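Local coordinates for conserved uncharacterized protein (predicted phosphoesterase COG0622) (PDB 3CK2) that is a predicted metal-dependent phosphoesterase of the calcineurin-like superfamily that binds two manganese ions, its natural substrate not being known, at residues 94-102 with 120-128. Sequence-based numbering, arbitrary orientation.
Sequences FQKLDYWAQ and WLEGKILFL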
loop_
_atom_site.group_PDB
_atom_site.type_symbol
_atom_site.label_atom_id
_atom_site.label_comp_id
_atom_site.label_asym_id
_atom_site.label_seq_id
_atom_site.Cartn_x
_atom_site.Cartn_y
_atom_site.Cartn_z
ATOM N N PHE A 94 -14.935 -7.859 -1.889
ATOM C CA PHE A 94 -14.184 -7.274 -0.799
ATOM C C PHE A 94 -14.855 -7.486 0.560
ATOM O O PHE A 94 -14.441 -6.877 1.534
ATOM C CB PHE A 94 -13.953 -5.779 -1.048
ATOM C CG PHE A 94 -13.027 -5.484 -2.208
ATOM C CD1 PHE A 94 -11.666 -5.542 -2.053
ATOM C CD2 PHE A 94 -13.534 -5.121 -3.447
ATOM C CE1 PHE A 94 -10.816 -5.281 -3.099
ATOM C CE2 PHE A 94 -12.680 -4.828 -4.516
ATOM C CZ PHE A 94 -11.311 -4.919 -4.333
ATOM N N GLN A 95 -15.854 -8.364 0.643
ATOM C CA GLN A 95 -16.574 -8.586 1.892
ATOM C C GLN A 95 -15.694 -9.172 3.012
ATOM O O GLN A 95 -15.821 -8.779 4.170
ATOM C CB GLN A 95 -17.787 -9.491 1.648
ATOM C CG GLN A 95 -18.861 -8.824 0.796
ATOM C CD GLN A 95 -20.161 -9.595 0.759
ATOM O OE1 GLN A 95 -20.172 -10.810 0.519
ATOM N NE2 GLN A 95 -21.275 -8.892 0.981
ATOM N N LYS A 96 -14.813 -10.111 2.670
ATOM C CA LYS A 96 -13.899 -10.676 3.649
ATOM C C LYS A 96 -12.850 -9.636 4.084
ATOM O O LYS A 96 -12.585 -9.482 5.259
ATOM C CB LYS A 96 -13.233 -11.950 3.100
ATOM C CG LYS A 96 -14.168 -13.156 2.987
ATOM C CD LYS A 96 -13.426 -14.385 2.527
ATOM C CE LYS A 96 -14.359 -15.462 1.958
ATOM N NZ LYS A 96 -14.374 -15.540 0.429
ATOM N N LEU A 97 -12.265 -8.921 3.136
ATOM C CA LEU A 97 -11.320 -7.850 3.486
ATOM C C LEU A 97 -11.965 -6.756 4.375
ATOM O O LEU A 97 -11.380 -6.325 5.362
ATOM C CB LEU A 97 -10.744 -7.217 2.230
ATOM C CG LEU A 97 -9.563 -6.257 2.420
ATOM C CD1 LEU A 97 -8.320 -7.039 2.928
ATOM C CD2 LEU A 97 -9.287 -5.493 1.137
ATOM N N ASP A 98 -13.173 -6.336 4.029
ATOM C CA ASP A 98 -13.897 -5.329 4.796
ATOM C C ASP A 98 -14.316 -5.861 6.182
ATOM O O ASP A 98 -14.321 -5.116 7.149
ATOM C CB ASP A 98 -15.120 -4.862 3.997
ATOM C CG ASP A 98 -15.843 -3.698 4.637
ATOM O OD1 ASP A 98 -15.285 -2.598 4.771
ATOM O OD2 ASP A 98 -17.008 -3.866 4.987
ATOM N N TYR A 99 -14.679 -7.132 6.298
ATOM C CA TYR A 99 -15.008 -7.675 7.614
ATOM C C TYR A 99 -13.804 -7.578 8.578
ATOM O O TYR A 99 -13.937 -7.174 9.734
ATOM C CB TYR A 99 -15.479 -9.116 7.476
ATOM C CG TYR A 99 -15.888 -9.775 8.786
ATOM C CD1 TYR A 99 -17.131 -9.528 9.359
ATOM C CD2 TYR A 99 -15.027 -10.663 9.436
ATOM C CE1 TYR A 99 -17.509 -10.142 10.559
ATOM C CE2 TYR A 99 -15.387 -11.270 10.619
ATOM C CZ TYR A 99 -16.627 -11.011 11.177
ATOM O OH TYR A 99 -16.956 -11.632 12.343
ATOM N N TRP A 100 -12.626 -7.924 8.056
ATOM C CA TRP A 100 -11.375 -7.899 8.806
ATOM C C TRP A 100 -11.051 -6.484 9.202
ATOM O O TRP A 100 -10.663 -6.255 10.326
ATOM C CB TRP A 100 -10.227 -8.503 7.966
ATOM C CG TRP A 100 -8.858 -8.373 8.580
ATOM C CD1 TRP A 100 -8.507 -8.721 9.854
ATOM C CD2 TRP A 100 -7.654 -7.888 7.956
ATOM N NE1 TRP A 100 -7.173 -8.470 10.069
ATOM C CE2 TRP A 100 -6.622 -7.962 8.922
ATOM C CE3 TRP A 100 -7.349 -7.382 6.687
ATOM C CZ2 TRP A 100 -5.304 -7.561 8.653
ATOM C CZ3 TRP A 100 -6.038 -6.985 6.424
ATOM C CH2 TRP A 100 -5.033 -7.087 7.400
ATOM N N ALA A 101 -11.208 -5.538 8.274
ATOM C CA ALA A 101 -10.890 -4.130 8.522
ATOM C C ALA A 101 -11.790 -3.531 9.600
ATOM O O ALA A 101 -11.382 -2.639 10.357
ATOM C CB ALA A 101 -10.985 -3.302 7.213
ATOM N N GLN A 102 -13.017 -4.031 9.669
ATOM C CA GLN A 102 -13.976 -3.543 10.634
ATOM C C GLN A 102 -13.675 -4.150 12.004
ATOM O O GLN A 102 -13.709 -3.442 13.014
ATOM C CB GLN A 102 -15.394 -3.889 10.192
ATOM C CG GLN A 102 -15.738 -3.463 8.792
ATOM C CD GLN A 102 -16.635 -2.282 8.756
ATOM O OE1 GLN A 102 -17.804 -2.382 9.148
ATOM N NE2 GLN A 102 -16.115 -1.136 8.272
ATOM N N TRP A 120 -10.840 4.024 -2.035
ATOM C CA TRP A 120 -12.206 4.316 -1.632
ATOM C C TRP A 120 -12.392 4.289 -0.143
ATOM O O TRP A 120 -11.632 3.666 0.572
ATOM C CB TRP A 120 -13.243 3.406 -2.303
ATOM C CG TRP A 120 -13.001 1.946 -2.326
ATOM C CD1 TRP A 120 -13.181 1.054 -1.302
ATOM C CD2 TRP A 120 -12.624 1.172 -3.478
ATOM N NE1 TRP A 120 -12.910 -0.237 -1.743
ATOM C CE2 TRP A 120 -12.564 -0.188 -3.072
ATOM C CE3 TRP A 120 -12.345 1.498 -4.823
ATOM C CZ2 TRP A 120 -12.231 -1.228 -3.967
ATOM C CZ3 TRP A 120 -12.009 0.468 -5.719
ATOM C CH2 TRP A 120 -11.950 -0.882 -5.282
ATOM N N LEU A 121 -13.413 5.003 0.298
ATOM C CA LEU A 121 -13.792 5.075 1.705
ATOM C C LEU A 121 -15.070 4.227 1.866
ATOM O O LEU A 121 -16.088 4.468 1.191
ATOM C CB LEU A 121 -14.024 6.544 2.099
ATOM C CG LEU A 121 -13.904 6.964 3.554
ATOM C CD1 LEU A 121 -12.464 6.905 4.020
ATOM C CD2 LEU A 121 -14.479 8.355 3.764
ATOM N N GLU A 122 -14.996 3.195 2.697
ATOM C CA GLU A 122 -16.157 2.387 3.025
ATOM C C GLU A 122 -16.183 2.218 4.557
ATOM O O GLU A 122 -15.181 1.789 5.172
ATOM C CB GLU A 122 -16.075 1.048 2.285
ATOM C CG GLU A 122 -17.198 0.043 2.591
ATOM C CD GLU A 122 -18.562 0.401 1.997
ATOM O OE1 GLU A 122 -18.625 1.265 1.096
ATOM O OE2 GLU A 122 -19.570 -0.202 2.434
ATOM N N GLY A 123 -17.323 2.545 5.176
ATOM C CA GLY A 123 -17.348 2.811 6.618
ATOM C C GLY A 123 -16.505 4.067 6.767
ATOM O O GLY A 123 -16.487 4.927 5.867
ATOM N N LYS A 124 -15.746 4.193 7.847
ATOM C CA LYS A 124 -14.800 5.336 7.904
ATOM C C LYS A 124 -13.414 4.882 7.429
ATOM O O LYS A 124 -12.413 5.522 7.743
ATOM C CB LYS A 124 -14.716 5.925 9.309
ATOM C CG LYS A 124 -16.049 6.385 9.876
ATOM C CD LYS A 124 -16.086 6.206 11.380
ATOM C CE LYS A 124 -16.205 4.720 11.750
ATOM N NZ LYS A 124 -16.098 4.558 13.225
ATOM N N ILE A 125 -13.357 3.780 6.678
ATOM C CA ILE A 125 -12.092 3.135 6.357
ATOM C C ILE A 125 -11.670 3.399 4.916
ATOM O O ILE A 125 -12.404 3.096 3.963
ATOM C CB ILE A 125 -12.143 1.592 6.617
ATOM C CG1 ILE A 125 -12.757 1.294 7.999
ATOM C CG2 ILE A 125 -10.724 0.994 6.486
ATOM C CD1 ILE A 125 -13.015 -0.177 8.315
ATOM N N LEU A 126 -10.474 3.964 4.777
ATOM C CA LEU A 126 -9.807 4.074 3.483
ATOM C C LEU A 126 -9.205 2.725 3.078
ATOM O O LEU A 126 -8.367 2.161 3.821
ATOM C CB LEU A 126 -8.688 5.109 3.543
ATOM C CG LEU A 126 -7.797 5.262 2.309
ATOM C CD1 LEU A 126 -8.592 5.770 1.108
ATOM C CD2 LEU A 126 -6.610 6.153 2.625
ATOM N N PHE A 127 -9.655 2.217 1.918
ATOM C CA PHE A 127 -9.067 1.056 1.256
ATOM C C PHE A 127 -8.253 1.530 0.047
ATOM O O PHE A 127 -8.748 2.275 -0.798
ATOM C CB PHE A 127 -10.141 0.060 0.790
ATOM C CG PHE A 127 -10.912 -0.586 1.926
ATOM C CD1 PHE A 127 -10.583 -1.865 2.380
ATOM C CD2 PHE A 127 -11.961 0.079 2.528
ATOM C CE1 PHE A 127 -11.291 -2.448 3.422
ATOM C CE2 PHE A 127 -12.669 -0.508 3.571
ATOM C CZ PHE A 127 -12.312 -1.764 4.024
ATOM N N LEU A 128 -7.011 1.070 -0.031
ATOM C CA LEU A 128 -6.071 1.526 -1.042
ATOM C C LEU A 128 -5.267 0.371 -1.604
ATOM O O LEU A 128 -4.635 -0.388 -0.853
ATOM C CB LEU A 128 -5.100 2.573 -0.459
ATOM C CG LEU A 128 -3.956 3.105 -1.338
ATOM C CD1 LEU A 128 -4.504 4.025 -2.449
ATOM C CD2 LEU A 128 -3.011 3.865 -0.460
#
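The ring of Phe127 is the main bump on the hairpin side, pushed into a hollow that Leu97, Asp98 and Ala101 form along one flank of helix 95-102. Leu97 CD2 lies 4.0 Å from Phe127 CD1, the two side chains running alongside in opposite senses, while the methyl of Ala101 sits 3.8 Å from Phe127 CZ. The third wall is polar: with CG anti to its backbone N (chi1 -173°), Asp98 swings its carboxylate across the ring end and brings OD1 to 3.2 Å from Phe127 CZ. This contact buries OD1, which has no hydrogen-bonding partner in the model. Two residues before Phe127, Ile125 lays CD1 against the Ala101 methyl, 3.9 Å from Ala101 CB, and the amide end of Gln102 comes close to the same CD1 through NE2.

The calcineurin-like phosphoesterase fold has two beta sheets, and in this chain the helix packs on the five-stranded one, against strands 117-122 and 125-130, joined by a type II' turn from Glu122 to Ile125. Leu97 and Ala101 also reach strand 78-83 of the same sheet.

At the helix N-cap, Phe94 and Trp120 make a T-shaped pair, planes at 79° and centroids 5.5 Å apart. The edge of the indole's six-membered ring points at the face of the Phe94 ring, Trp120 CZ2 standing 3.7 Å from Phe94 CE2, and Tyr111 touches both side chains.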